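Putative TetR-family transcriptional regulator (Streptomyces coelicolor, PDB 2HXO) probably binds DNA as a two-subunit transcriptional regulator of the TetR family. Local coordinates at residues R40-A43 with E44-T48; G51-Y54 with W55-G59; P126-F129 with E130-R134; A220-T223 with L224-G228. All blocks are in the same frame, centred on the assembly; numbering follows the deposited sequence.

Interaction 1 of 4, residues R40-A43 with E44-T48; sequences RALA and ERLAT
E44 and R40 are joined by the shortest backbone bond here, E44 N to R40 O, at 2.7 Å with an N-H...O angle of 166°. The glutamate side chain starts back along the same carbonyl: CG lies 3.2 Å from R40 O, and the extended chain beyond it carries OE2 over R40 CB. The arginine does not answer with its charge. Its CG sits between the backbone N and the carbonyl carbon (chi1 54°), and its end leads away, leaving NE 5.6 Å from E44 OE2. One residue on, R45 N bonds to A41 O, and CB and CG of R45 rest beside that oxygen. Helix 39-46, which these residues form, opens the predicted helix-turn-helix and packs on helix 18-31 through A41, R45 and L46. L42 and L46 run side by side, pointing the same way, with L42 CD2 only 3.4 Å from L46 CD2, a tight approach for two methyls. L46 N bonds to L42 O and leans weakly on A43 O. The helix then ends in a Schellman motif: A47 takes a positive phi of 53°, A47 N bonds to E44 O, and T48 N reaches back to A43 O in a weak 3.4 Å bond. T48 OG1 donates to L46 O at 3.2 Å from above the carbonyl plane, while the T48 side chain also touches L16 and I53.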
ATOM      1  N   ARG A  40       8.962  20.035 -23.089  1.00 66.16           N
ATOM      2  CA  ARG A  40       9.954  21.106 -23.058  1.00 67.80           C
ATOM      3  C   ARG A  40      11.030  20.843 -22.015  1.00 67.50           C
ATOM      4  O   ARG A  40      12.225  20.962 -22.297  1.00 67.29           O
ATOM      5  CB  ARG A  40       9.269  22.447 -22.776  1.00 70.33           C
ATOM      6  CG  ARG A  40       8.421  22.432 -21.516  1.00 73.68           C
ATOM      7  CD  ARG A  40       7.736  23.767 -21.252  1.00 76.92           C
ATOM      8  NE  ARG A  40       6.738  24.111 -22.267  1.00 79.54           N
ATOM      9  CZ  ARG A  40       5.889  25.134 -22.167  1.00 80.61           C
ATOM     10  NH1 ARG A  40       5.917  25.918 -21.092  1.00 80.31           N
ATOM     11  NH2 ARG A  40       5.015  25.381 -23.140  1.00 80.16           N
ATOM     12  N   ALA A  41      10.601  20.480 -20.809  1.00 67.72           N
ATOM     13  CA  ALA A  41      11.536  20.189 -19.726  1.00 67.97           C
ATOM     14  C   ALA A  41      12.524  19.105 -20.159  1.00 68.30           C
ATOM     15  O   ALA A  41      13.742  19.270 -20.032  1.00 68.26           O
ATOM     16  CB  ALA A  41      10.773  19.742 -18.488  1.00 67.87           C
ATOM     17  N   LEU A  42      11.994  18.002 -20.684  1.00 68.40           N
ATOM     18  CA  LEU A  42      12.825  16.888 -21.132  1.00 69.26           C
ATOM     19  C   LEU A  42      13.757  17.344 -22.257  1.00 70.22           C
ATOM     20  O   LEU A  42      14.965  17.102 -22.222  1.00 68.96           O
ATOM     21  CB  LEU A  42      11.940  15.738 -21.631  1.00 68.98           C
ATOM     22  CG  LEU A  42      12.446  14.287 -21.610  1.00 69.31           C
ATOM     23  CD1 LEU A  42      11.583  13.478 -22.571  1.00 69.44           C
ATOM     24  CD2 LEU A  42      13.909  14.184 -22.023  1.00 69.34           C
ATOM     25  N   ALA A  43      13.181  18.002 -23.259  1.00 72.06           N
ATOM     26  CA  ALA A  43      13.953  18.488 -24.395  1.00 74.13           C
ATOM     27  C   ALA A  43      15.076  19.420 -23.947  1.00 75.35           C
ATOM     28  O   ALA A  43      16.217  19.282 -24.388  1.00 74.84           O
ATOM     29  CB  ALA A  43      13.033  19.207 -25.377  1.00 74.36           C
ATOM     30  N   GLU A  44      14.753  20.366 -23.070  1.00 77.29           N
ATOM     31  CA  GLU A  44      15.752  21.304 -22.579  1.00 79.84           C
ATOM     32  C   GLU A  44      16.867  20.603 -21.810  1.00 81.02           C
ATOM     33  O   GLU A  44      18.046  20.800 -22.104  1.00 81.12           O
ATOM     34  CB  GLU A  44      15.097  22.366 -21.688  1.00 80.98           C
ATOM     35  CG  GLU A  44      14.292  23.420 -22.441  1.00 82.59           C
ATOM     36  CD  GLU A  44      13.524  24.355 -21.515  1.00 83.44           C
ATOM     37  OE1 GLU A  44      14.122  24.840 -20.529  1.00 83.80           O
ATOM     38  OE2 GLU A  44      12.326  24.612 -21.778  1.00 83.77           O
ATOM     39  N   ARG A  45      16.505  19.779 -20.831  1.00 82.26           N
ATOM     40  CA  ARG A  45      17.520  19.080 -20.052  1.00 83.83           C
ATOM     41  C   ARG A  45      18.346  18.144 -20.912  1.00 83.58           C
ATOM     42  O   ARG A  45      19.481  17.813 -20.569  1.00 83.32           O
ATOM     43  CB  ARG A  45      16.884  18.297 -18.906  1.00 85.58           C
ATOM     44  CG  ARG A  45      16.332  19.188 -17.814  1.00 89.06           C
ATOM     45  CD  ARG A  45      16.533  18.567 -16.441  1.00 91.09           C
ATOM     46  NE  ARG A  45      17.944  18.346 -16.147  1.00 92.81           N
ATOM     47  CZ  ARG A  45      18.403  17.929 -14.970  1.00 93.79           C
ATOM     48  NH1 ARG A  45      17.557  17.688 -13.976  1.00 94.15           N
ATOM     49  NH2 ARG A  45      19.706  17.753 -14.788  1.00 93.79           N
ATOM     50  N   LEU A  46      17.773  17.728 -22.035  1.00 84.14           N
ATOM     51  CA  LEU A  46      18.458  16.826 -22.955  1.00 84.87           C
ATOM     52  C   LEU A  46      19.299  17.617 -23.957  1.00 85.16           C
ATOM     53  O   LEU A  46      20.162  17.057 -24.638  1.00 84.79           O
ATOM     54  CB  LEU A  46      17.432  15.966 -23.696  1.00 84.69           C
ATOM     55  CG  LEU A  46      17.648  14.450 -23.714  1.00 84.74           C
ATOM     56  CD1 LEU A  46      17.898  13.921 -22.310  1.00 84.90           C
ATOM     57  CD2 LEU A  46      16.423  13.791 -24.320  1.00 84.50           C
ATOM     58  N   ALA A  47      19.041  18.922 -24.033  1.00 85.72           N
ATOM     59  CA  ALA A  47      19.763  19.808 -24.941  1.00 86.45           C
ATOM     60  C   ALA A  47      19.729  19.278 -26.373  1.00 86.70           C
ATOM     61  O   ALA A  47      20.755  19.231 -27.056  1.00 86.75           O
ATOM     62  CB  ALA A  47      21.211  19.967 -24.474  1.00 86.51           C
ATOM     63  N   THR A  48      18.542  18.879 -26.820  1.00 86.54           N
ATOM     64  CA  THR A  48      18.376  18.347 -28.166  1.00 86.40           C
ATOM     65  C   THR A  48      17.166  18.974 -28.847  1.00 85.61           C
ATOM     66  O   THR A  48      16.265  19.494 -28.184  1.00 85.33           O
ATOM     67  CB  THR A  48      18.206  16.802 -28.139  1.00 87.28           C
ATOM     68  OG1 THR A  48      19.396  16.202 -27.608  1.00 88.54           O
ATOM     69  CG2 THR A  48      17.950  16.249 -29.543  1.00 87.06           C
TER

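Interaction 2 of 4, residues G51-Y54 with W55-G59; sequences GAIY and WHITG
Y54 and W55, neighbours in sequence, lay their side chains alongside each other and point them the same way. Their planes meet at 33°, an oblique pairing in which the tyrosine ring and the five-membered ring of the indole have centroids 4.1 Å apart. W55 CD1 stands over one face of Y54, displaced toward the rim, and Y54 CE1 sits likewise over the indole. At the phenol end Y54 OH comes to 3.0 Å from W55 NE1, but the angle is too poor for a hydrogen bond; the contact between them is one of ring against ring. Y54 CG lies between its N and carbonyl carbon (chi1 71°), while W55 CG lies beside its own N, anti to the carbonyl carbon (chi1 -75°); in these positions the two side chains run together. Two carbonyls border the rings in plane, G51 O at the edge of Y54 and A52 O at that of W55, 3.5 Å from W55 CD1. Further out, I53 O accepts H56 N at 3.1 Å, the donor standing well above the carbonyl plane, and I57 CG1 also crowds that oxygen at 3.1 Å. I53 and I57 both pack on F39 of helix 39-46, joining this turn to the preceding helix. The exposed rings belong to the second half of the predicted helix-turn-helix, the part that in TetR-family repressors usually reads DNA.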
ATOM      1  N   GLY A  51      12.206  18.713 -32.515  1.00 76.83           N
ATOM      2  CA  GLY A  51      11.654  18.216 -33.762  1.00 74.32           C
ATOM      3  C   GLY A  51      12.244  16.895 -34.224  1.00 72.99           C
ATOM      4  O   GLY A  51      11.963  16.434 -35.331  1.00 73.69           O
ATOM      5  N   ALA A  52      13.064  16.278 -33.382  1.00 71.04           N
ATOM      6  CA  ALA A  52      13.680  15.006 -33.731  1.00 68.68           C
ATOM      7  C   ALA A  52      13.734  14.045 -32.543  1.00 67.32           C
ATOM      8  O   ALA A  52      14.380  12.999 -32.614  1.00 67.00           O
ATOM      9  CB  ALA A  52      15.080  15.242 -34.278  1.00 68.45           C
ATOM     10  N   ILE A  53      13.054  14.394 -31.454  1.00 65.21           N
ATOM     11  CA  ILE A  53      13.048  13.533 -30.278  1.00 63.91           C
ATOM     12  C   ILE A  53      11.980  12.446 -30.346  1.00 61.96           C
ATOM     13  O   ILE A  53      11.922  11.572 -29.481  1.00 61.40           O
ATOM     14  CB  ILE A  53      12.866  14.347 -28.975  1.00 64.34           C
ATOM     15  CG1 ILE A  53      11.608  15.199 -29.036  1.00 64.08           C
ATOM     16  CG2 ILE A  53      14.090  15.229 -28.753  1.00 65.90           C
ATOM     17  CD1 ILE A  53      11.552  16.202 -27.917  1.00 65.40           C
ATOM     18  N   TYR A  54      11.141  12.491 -31.378  1.00 59.55           N
ATOM     19  CA  TYR A  54      10.097  11.485 -31.530  1.00 57.10           C
ATOM     20  C   TYR A  54      10.739  10.148 -31.912  1.00 56.18           C
ATOM     21  O   TYR A  54      10.103   9.099 -31.833  1.00 56.24           O
ATOM     22  CB  TYR A  54       9.062  11.930 -32.582  1.00 55.18           C
ATOM     23  CG  TYR A  54       9.548  11.913 -34.012  1.00 54.69           C
ATOM     24  CD1 TYR A  54       9.402  10.777 -34.805  1.00 53.28           C
ATOM     25  CD2 TYR A  54      10.163  13.033 -34.572  1.00 54.71           C
ATOM     26  CE1 TYR A  54       9.858  10.753 -36.117  1.00 53.30           C
ATOM     27  CE2 TYR A  54      10.626  13.020 -35.882  1.00 54.67           C
ATOM     28  CZ  TYR A  54      10.469  11.877 -36.651  1.00 54.04           C
ATOM     29  OH  TYR A  54      10.937  11.860 -37.948  1.00 52.58           O
ATOM     30  N   TRP A  55      12.005  10.191 -32.320  1.00 55.25           N
ATOM     31  CA  TRP A  55      12.719   8.977 -32.687  1.00 55.87           C
ATOM     32  C   TRP A  55      13.092   8.160 -31.447  1.00 56.36           C
ATOM     33  O   TRP A  55      13.287   6.945 -31.533  1.00 56.34           O
ATOM     34  CB  TRP A  55      13.992   9.310 -33.471  1.00 55.27           C
ATOM     35  CG  TRP A  55      13.752   9.729 -34.899  1.00 55.15           C
ATOM     36  CD1 TRP A  55      13.803  10.997 -35.401  1.00 54.48           C
ATOM     37  CD2 TRP A  55      13.420   8.873 -36.005  1.00 54.32           C
ATOM     38  NE1 TRP A  55      13.526  10.986 -36.750  1.00 55.29           N
ATOM     39  CE2 TRP A  55      13.286   9.697 -37.146  1.00 54.87           C
ATOM     40  CE3 TRP A  55      13.223   7.491 -36.142  1.00 53.54           C
ATOM     41  CZ2 TRP A  55      12.963   9.184 -38.411  1.00 54.25           C
ATOM     42  CZ3 TRP A  55      12.901   6.979 -37.401  1.00 52.71           C
ATOM     43  CH2 TRP A  55      12.775   7.826 -38.517  1.00 53.02           C
ATOM     44  N   HIS A  56      13.175   8.819 -30.294  1.00 56.93           N
ATOM     45  CA  HIS A  56      13.550   8.123 -29.064  1.00 57.21           C
ATOM     46  C   HIS A  56      12.495   8.133 -27.958  1.00 56.48           C
ATOM     47  O   HIS A  56      12.750   7.661 -26.855  1.00 56.81           O
ATOM     48  CB  HIS A  56      14.867   8.694 -28.539  1.00 58.67           C
ATOM     49  CG  HIS A  56      15.966   8.688 -29.557  1.00 60.70           C
ATOM     50  ND1 HIS A  56      16.605   9.704 -30.186  1.00 61.31           N
ATOM     51  CD2 HIS A  56      16.486   7.525 -30.086  1.00 61.69           C
ATOM     52  CE1 HIS A  56      17.488   9.141 -31.078  1.00 61.71           C
ATOM     53  NE2 HIS A  56      17.396   7.825 -30.997  1.00 61.93           N
ATOM     54  N   ILE A  57      11.313   8.662 -28.251  1.00 55.20           N
ATOM     55  CA  ILE A  57      10.248   8.681 -27.259  1.00 54.67           C
ATOM     56  C   ILE A  57       8.933   8.318 -27.929  1.00 54.43           C
ATOM     57  O   ILE A  57       8.860   8.206 -29.152  1.00 54.13           O
ATOM     58  CB  ILE A  57      10.095  10.076 -26.590  1.00 55.70           C
ATOM     59  CG1 ILE A  57       9.483  11.074 -27.568  1.00 55.65           C
ATOM     60  CG2 ILE A  57      11.454  10.580 -26.103  1.00 54.71           C
ATOM     61  CD1 ILE A  57       9.174  12.424 -26.931  1.00 57.42           C
ATOM     62  N   THR A  58       7.902   8.112 -27.118  1.00 54.28           N
ATOM     63  CA  THR A  58       6.570   7.806 -27.621  1.00 54.47           C
ATOM     64  C   THR A  58       5.581   8.695 -26.870  1.00 53.84           C
ATOM     65  O   THR A  58       5.261   9.790 -27.322  1.00 54.91           O
ATOM     66  CB  THR A  58       6.200   6.311 -27.425  1.00 55.62           C
ATOM     67  OG1 THR A  58       6.312   5.947 -26.042  1.00 56.37           O
ATOM     68  CG2 THR A  58       7.128   5.430 -28.257  1.00 56.60           C
ATOM     69  N   GLY A  59       5.114   8.222 -25.718  1.00 53.42           N
ATOM     70  CA  GLY A  59       4.181   8.988 -24.910  1.00 52.35           C
ATOM     71  C   GLY A  59       4.699   9.163 -23.488  1.00 52.49           C
ATOM     72  O   GLY A  59       5.705   8.565 -23.102  1.00 52.06           O
TER

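Interaction 3 of 4, residues P126-F129 with E130-R134; sequences PRIF and ESLGR
The flat carbonyl of R127 is approached on both faces by one residue, S131: its OG donates at 2.8 Å and its N at 3.1 Å, reaching R127 O from opposite sides of the carbonyl plane. S131 OG, beside its own backbone N (chi1 -58°), is thereby turned back down the helix, and one oxygen takes up both donors. The guanidinium of R134 is met at its edge, with E130 OE2 lying in its plane, 3.0 Å from R134 NE. This salt bridge is nearly straight at 168° and uses the lone pair of OE2 that points away from the other carboxylate oxygen. E130 CG is anti to the backbone N and the chain bends at chi2 (68°), which carries the carboxylate away from the preceding turn. There it serves the dimer too: OE1 is hydrogen-bonded to T202 of the second subunit, and OE2 also receives F201 N of that subunit. R127, E130, S131 and R134 lie on helix 124-138 of the TetR C-terminal domain, one flank of which faces the partner chain while the other packs inside its own subunit. On the inner flank I128 and L132 lie side by side, CG2 of I128 3.9 Å from CD1 of L132; I128 packs on M154 of helix 146-166 and L132 on V94 of helix 87-104. The F129 side chain packs on S150, S151 and M154 of helix 146-166, while F129 O accepts G133 N at 2.8 Å. R127 directs NH1 into a salt bridge with D69 on helix 60-76.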
ATOM      1  N   PRO A 126       6.089  -7.795 -13.980  1.00 42.57           N
ATOM      2  CA  PRO A 126       6.600  -9.151 -14.218  1.00 42.16           C
ATOM      3  C   PRO A 126       8.026  -9.393 -13.725  1.00 40.95           C
ATOM      4  O   PRO A 126       8.372 -10.505 -13.340  1.00 40.59           O
ATOM      5  CB  PRO A 126       6.449  -9.320 -15.738  1.00 41.51           C
ATOM      6  CG  PRO A 126       6.497  -7.915 -16.247  1.00 41.57           C
ATOM      7  CD  PRO A 126       5.670  -7.168 -15.245  1.00 41.41           C
ATOM      8  N   ARG A 127       8.856  -8.361 -13.730  1.00 40.40           N
ATOM      9  CA  ARG A 127      10.228  -8.530 -13.252  1.00 40.57           C
ATOM     10  C   ARG A 127      10.290  -8.687 -11.720  1.00 39.60           C
ATOM     11  O   ARG A 127      11.092  -9.462 -11.202  1.00 39.39           O
ATOM     12  CB  ARG A 127      11.090  -7.360 -13.734  1.00 39.04           C
ATOM     13  CG  ARG A 127      11.386  -7.475 -15.216  1.00 40.87           C
ATOM     14  CD  ARG A 127      11.998  -6.229 -15.822  1.00 40.33           C
ATOM     15  NE  ARG A 127      12.479  -6.518 -17.168  1.00 42.08           N
ATOM     16  CZ  ARG A 127      12.690  -5.605 -18.114  1.00 41.67           C
ATOM     17  NH1 ARG A 127      12.464  -4.321 -17.871  1.00 37.62           N
ATOM     18  NH2 ARG A 127      13.109  -5.987 -19.315  1.00 40.46           N
ATOM     19  N   ILE A 128       9.431  -7.965 -11.008  1.00 38.83           N
ATOM     20  CA  ILE A 128       9.381  -8.062  -9.555  1.00 39.27           C
ATOM     21  C   ILE A 128       8.814  -9.432  -9.240  1.00 37.89           C
ATOM     22  O   ILE A 128       9.314 -10.147  -8.382  1.00 36.47           O
ATOM     23  CB  ILE A 128       8.429  -7.027  -8.909  1.00 39.00           C
ATOM     24  CG1 ILE A 128       8.828  -5.613  -9.304  1.00 40.91           C
ATOM     25  CG2 ILE A 128       8.454  -7.194  -7.402  1.00 36.58           C
ATOM     26  CD1 ILE A 128      10.273  -5.304  -9.011  1.00 44.53           C
ATOM     27  N   PHE A 129       7.750  -9.785  -9.947  1.00 38.07           N
ATOM     28  CA  PHE A 129       7.116 -11.068  -9.736  1.00 38.11           C
ATOM     29  C   PHE A 129       8.037 -12.239 -10.038  1.00 38.14           C
ATOM     30  O   PHE A 129       7.983 -13.258  -9.362  1.00 36.57           O
ATOM     31  CB  PHE A 129       5.823 -11.171 -10.541  1.00 39.41           C
ATOM     32  CG  PHE A 129       4.602 -10.829  -9.735  1.00 41.55           C
ATOM     33  CD1 PHE A 129       4.159  -9.504  -9.633  1.00 42.54           C
ATOM     34  CD2 PHE A 129       3.940 -11.820  -9.012  1.00 41.05           C
ATOM     35  CE1 PHE A 129       3.072  -9.169  -8.825  1.00 43.12           C
ATOM     36  CE2 PHE A 129       2.849 -11.499  -8.193  1.00 43.36           C
ATOM     37  CZ  PHE A 129       2.413 -10.171  -8.096  1.00 43.65           C
ATOM     38  N   GLU A 130       8.894 -12.098 -11.043  1.00 38.42           N
ATOM     39  CA  GLU A 130       9.830 -13.168 -11.369  1.00 38.59           C
ATOM     40  C   GLU A 130      10.840 -13.301 -10.221  1.00 38.34           C
ATOM     41  O   GLU A 130      11.175 -14.395  -9.810  1.00 38.58           O
ATOM     42  CB  GLU A 130      10.564 -12.846 -12.671  1.00 38.57           C
ATOM     43  CG  GLU A 130      11.465 -13.955 -13.198  1.00 37.00           C
ATOM     44  CD  GLU A 130      10.703 -15.187 -13.678  1.00 36.23           C
ATOM     45  OE1 GLU A 130       9.541 -15.063 -14.092  1.00 34.55           O
ATOM     46  OE2 GLU A 130      11.283 -16.287 -13.665  1.00 37.23           O
ATOM     47  N   SER A 131      11.311 -12.169  -9.714  1.00 38.30           N
ATOM     48  CA  SER A 131      12.275 -12.143  -8.623  1.00 38.74           C
ATOM     49  C   SER A 131      11.724 -12.822  -7.369  1.00 38.92           C
ATOM     50  O   SER A 131      12.405 -13.643  -6.759  1.00 40.63           O
ATOM     51  CB  SER A 131      12.645 -10.698  -8.279  1.00 39.58           C
ATOM     52  OG  SER A 131      13.186 -10.027  -9.400  1.00 39.54           O
ATOM     53  N   LEU A 132      10.502 -12.467  -6.981  1.00 38.51           N
ATOM     54  CA  LEU A 132       9.880 -13.047  -5.800  1.00 36.04           C
ATOM     55  C   LEU A 132       9.505 -14.514  -6.030  1.00 35.38           C
ATOM     56  O   LEU A 132       9.792 -15.371  -5.187  1.00 34.03           O
ATOM     57  CB  LEU A 132       8.641 -12.240  -5.410  1.00 33.45           C
ATOM     58  CG  LEU A 132       8.868 -10.749  -5.115  1.00 33.90           C
ATOM     59  CD1 LEU A 132       7.515 -10.041  -4.932  1.00 31.01           C
ATOM     60  CD2 LEU A 132       9.728 -10.590  -3.885  1.00 28.84           C
ATOM     61  N   GLY A 133       8.883 -14.795  -7.174  1.00 34.79           N
ATOM     62  CA  GLY A 133       8.452 -16.149  -7.495  1.00 34.64           C
ATOM     63  C   GLY A 133       9.501 -17.250  -7.402  1.00 36.51           C
ATOM     64  O   GLY A 133       9.256 -18.311  -6.809  1.00 32.67           O
ATOM     65  N   ARG A 134      10.675 -17.008  -7.989  1.00 36.79           N
ATOM     66  CA  ARG A 134      11.755 -17.992  -7.961  1.00 37.06           C
ATOM     67  C   ARG A 134      12.121 -18.376  -6.534  1.00 35.08           C
ATOM     68  O   ARG A 134      12.463 -19.526  -6.270  1.00 33.91           O
ATOM     69  CB  ARG A 134      13.004 -17.456  -8.678  1.00 40.29           C
ATOM     70  CG  ARG A 134      12.847 -17.310 -10.191  1.00 43.91           C
ATOM     71  CD  ARG A 134      14.156 -16.904 -10.848  1.00 46.30           C
ATOM     72  NE  ARG A 134      13.970 -16.547 -12.251  1.00 48.45           N
ATOM     73  CZ  ARG A 134      14.963 -16.214 -13.069  1.00 51.46           C
ATOM     74  NH1 ARG A 134      16.218 -16.199 -12.621  1.00 50.57           N
ATOM     75  NH2 ARG A 134      14.702 -15.878 -14.332  1.00 52.98           N
TER

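Interaction 4 of 4, residues A220-T223 with L224-G228; sequences AGIT and LVLTG
This is a local contact along one helix, 214-230, whose successive turns lie between the core of the subunit and the second subunit. A220 O, G221 O and I222 O accept L224 N, V225 N and L226 N in turn, the last at 2.8 Å. T223 O takes two donors, T227 N and T227 OG1, each at 2.9 Å and from opposite faces of its plane; the hydroxyl gets there because OG1 lies beside the T227 backbone N (chi1 -64°). The T223 hydroxyl turns back likewise and bonds to L219 O and R92 NE. Side chains ride over the carbonyls of the turn before: V225 CG2 is 3.3 Å from G221 O, and L226 CG is equally near I222 O. Inward, I222 packs on L153, Y156 and I157 of helix 146-166, while L226 meets V91 of helix 87-104. Outward, V225 packs on V225 of the second subunit and L224 on its L232. A last long helix that meets its own copy and, through A220, T148 on helix 146-166 of the second subunit is consistent with the four-helix-bundle dimer interface of TetR-family regulators.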
ATOM      1  N   ALA A 220      10.703  -6.791   9.340  1.00 37.63           N
ATOM      2  CA  ALA A 220      10.049  -7.713  10.271  1.00 36.57           C
ATOM      3  C   ALA A 220       8.730  -8.177   9.660  1.00 36.08           C
ATOM      4  O   ALA A 220       8.386  -9.360   9.736  1.00 37.30           O
ATOM      5  CB  ALA A 220       9.790  -7.029  11.609  1.00 35.46           C
ATOM      6  N   GLY A 221       8.004  -7.248   9.041  1.00 35.03           N
ATOM      7  CA  GLY A 221       6.737  -7.598   8.412  1.00 35.37           C
ATOM      8  C   GLY A 221       6.922  -8.581   7.262  1.00 36.33           C
ATOM      9  O   GLY A 221       6.169  -9.553   7.139  1.00 36.42           O
ATOM     10  N   ILE A 222       7.929  -8.338   6.424  1.00 35.81           N
ATOM     11  CA  ILE A 222       8.208  -9.212   5.294  1.00 36.17           C
ATOM     12  C   ILE A 222       8.586 -10.591   5.843  1.00 34.47           C
ATOM     13  O   ILE A 222       8.136 -11.619   5.326  1.00 33.61           O
ATOM     14  CB  ILE A 222       9.348  -8.612   4.391  1.00 39.16           C
ATOM     15  CG1 ILE A 222       9.269  -9.206   2.985  1.00 43.72           C
ATOM     16  CG2 ILE A 222      10.719  -8.919   4.963  1.00 40.87           C
ATOM     17  CD1 ILE A 222       8.019  -8.837   2.212  1.00 44.36           C
ATOM     18  N   THR A 223       9.373 -10.613   6.917  1.00 33.20           N
ATOM     19  CA  THR A 223       9.783 -11.883   7.539  1.00 31.85           C
ATOM     20  C   THR A 223       8.564 -12.653   8.067  1.00 31.50           C
ATOM     21  O   THR A 223       8.492 -13.890   7.978  1.00 31.64           O
ATOM     22  CB  THR A 223      10.814 -11.605   8.654  1.00 30.44           C
ATOM     23  OG1 THR A 223      11.990 -11.044   8.046  1.00 31.63           O
ATOM     24  CG2 THR A 223      11.186 -12.873   9.400  1.00 28.47           C
ATOM     25  N   LEU A 224       7.605 -11.911   8.606  1.00 29.68           N
ATOM     26  CA  LEU A 224       6.356 -12.485   9.110  1.00 31.20           C
ATOM     27  C   LEU A 224       5.596 -13.144   7.941  1.00 29.26           C
ATOM     28  O   LEU A 224       5.090 -14.256   8.061  1.00 28.00           O
ATOM     29  CB  LEU A 224       5.500 -11.368   9.710  1.00 33.02           C
ATOM     30  CG  LEU A 224       4.945 -11.493  11.123  1.00 33.86           C
ATOM     31  CD1 LEU A 224       5.845 -12.345  12.001  1.00 31.00           C
ATOM     32  CD2 LEU A 224       4.778 -10.084  11.680  1.00 33.77           C
ATOM     33  N   VAL A 225       5.532 -12.463   6.802  1.00 28.18           N
ATOM     34  CA  VAL A 225       4.858 -13.032   5.641  1.00 27.75           C
ATOM     35  C   VAL A 225       5.625 -14.267   5.164  1.00 28.16           C
ATOM     36  O   VAL A 225       5.022 -15.298   4.859  1.00 28.03           O
ATOM     37  CB  VAL A 225       4.755 -12.013   4.469  1.00 29.21           C
ATOM     38  CG1 VAL A 225       4.010 -12.649   3.293  1.00 28.40           C
ATOM     39  CG2 VAL A 225       4.012 -10.758   4.929  1.00 28.89           C
ATOM     40  N   LEU A 226       6.953 -14.159   5.087  1.00 28.51           N
ATOM     41  CA  LEU A 226       7.799 -15.280   4.650  1.00 28.31           C
ATOM     42  C   LEU A 226       7.618 -16.497   5.551  1.00 26.48           C
ATOM     43  O   LEU A 226       7.629 -17.613   5.083  1.00 26.59           O
ATOM     44  CB  LEU A 226       9.278 -14.860   4.605  1.00 25.52           C
ATOM     45  CG  LEU A 226       9.633 -13.879   3.486  1.00 25.55           C
ATOM     46  CD1 LEU A 226      11.008 -13.257   3.748  1.00 22.82           C
ATOM     47  CD2 LEU A 226       9.585 -14.602   2.140  1.00 22.25           C
ATOM     48  N   THR A 227       7.428 -16.280   6.846  1.00 28.60           N
ATOM     49  CA  THR A 227       7.211 -17.395   7.773  1.00 28.12           C
ATOM     50  C   THR A 227       5.887 -18.088   7.452  1.00 29.15           C
ATOM     51  O   THR A 227       5.781 -19.321   7.517  1.00 28.76           O
ATOM     52  CB  THR A 227       7.190 -16.900   9.220  1.00 28.38           C
ATOM     53  OG1 THR A 227       8.479 -16.354   9.542  1.00 32.14           O
ATOM     54  CG2 THR A 227       6.870 -18.039  10.186  1.00 28.29           C
ATOM     55  N   GLY A 228       4.876 -17.292   7.104  1.00 30.02           N
ATOM     56  CA  GLY A 228       3.591 -17.865   6.744  1.00 28.83           C
ATOM     57  C   GLY A 228       3.737 -18.639   5.446  1.00 29.40           C
ATOM     58  O   GLY A 228       3.194 -19.726   5.293  1.00 29.58           O
TER

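In the fold
All four contacts are local and follow one another along the chain, so none encloses a long loop and none nests in or crosses another. Interactions 1 and 2 are consecutive parts of the predicted helix-turn-helix, with centres about 12 Å apart, and they touch where I53 meets A43 and T48. Interaction 3 lies about 31 Å from interaction 2 between centres, within the C-terminal domain, and the centres of interactions 3 and 4 are about 17 Å apart. Those two do not touch, but both meet the second subunit. Interactions 1 and 2 lie on the opposite side of the chain's centre from interaction 4, which puts the predicted DNA-binding end well away from the part of the dimer interface at interaction 4.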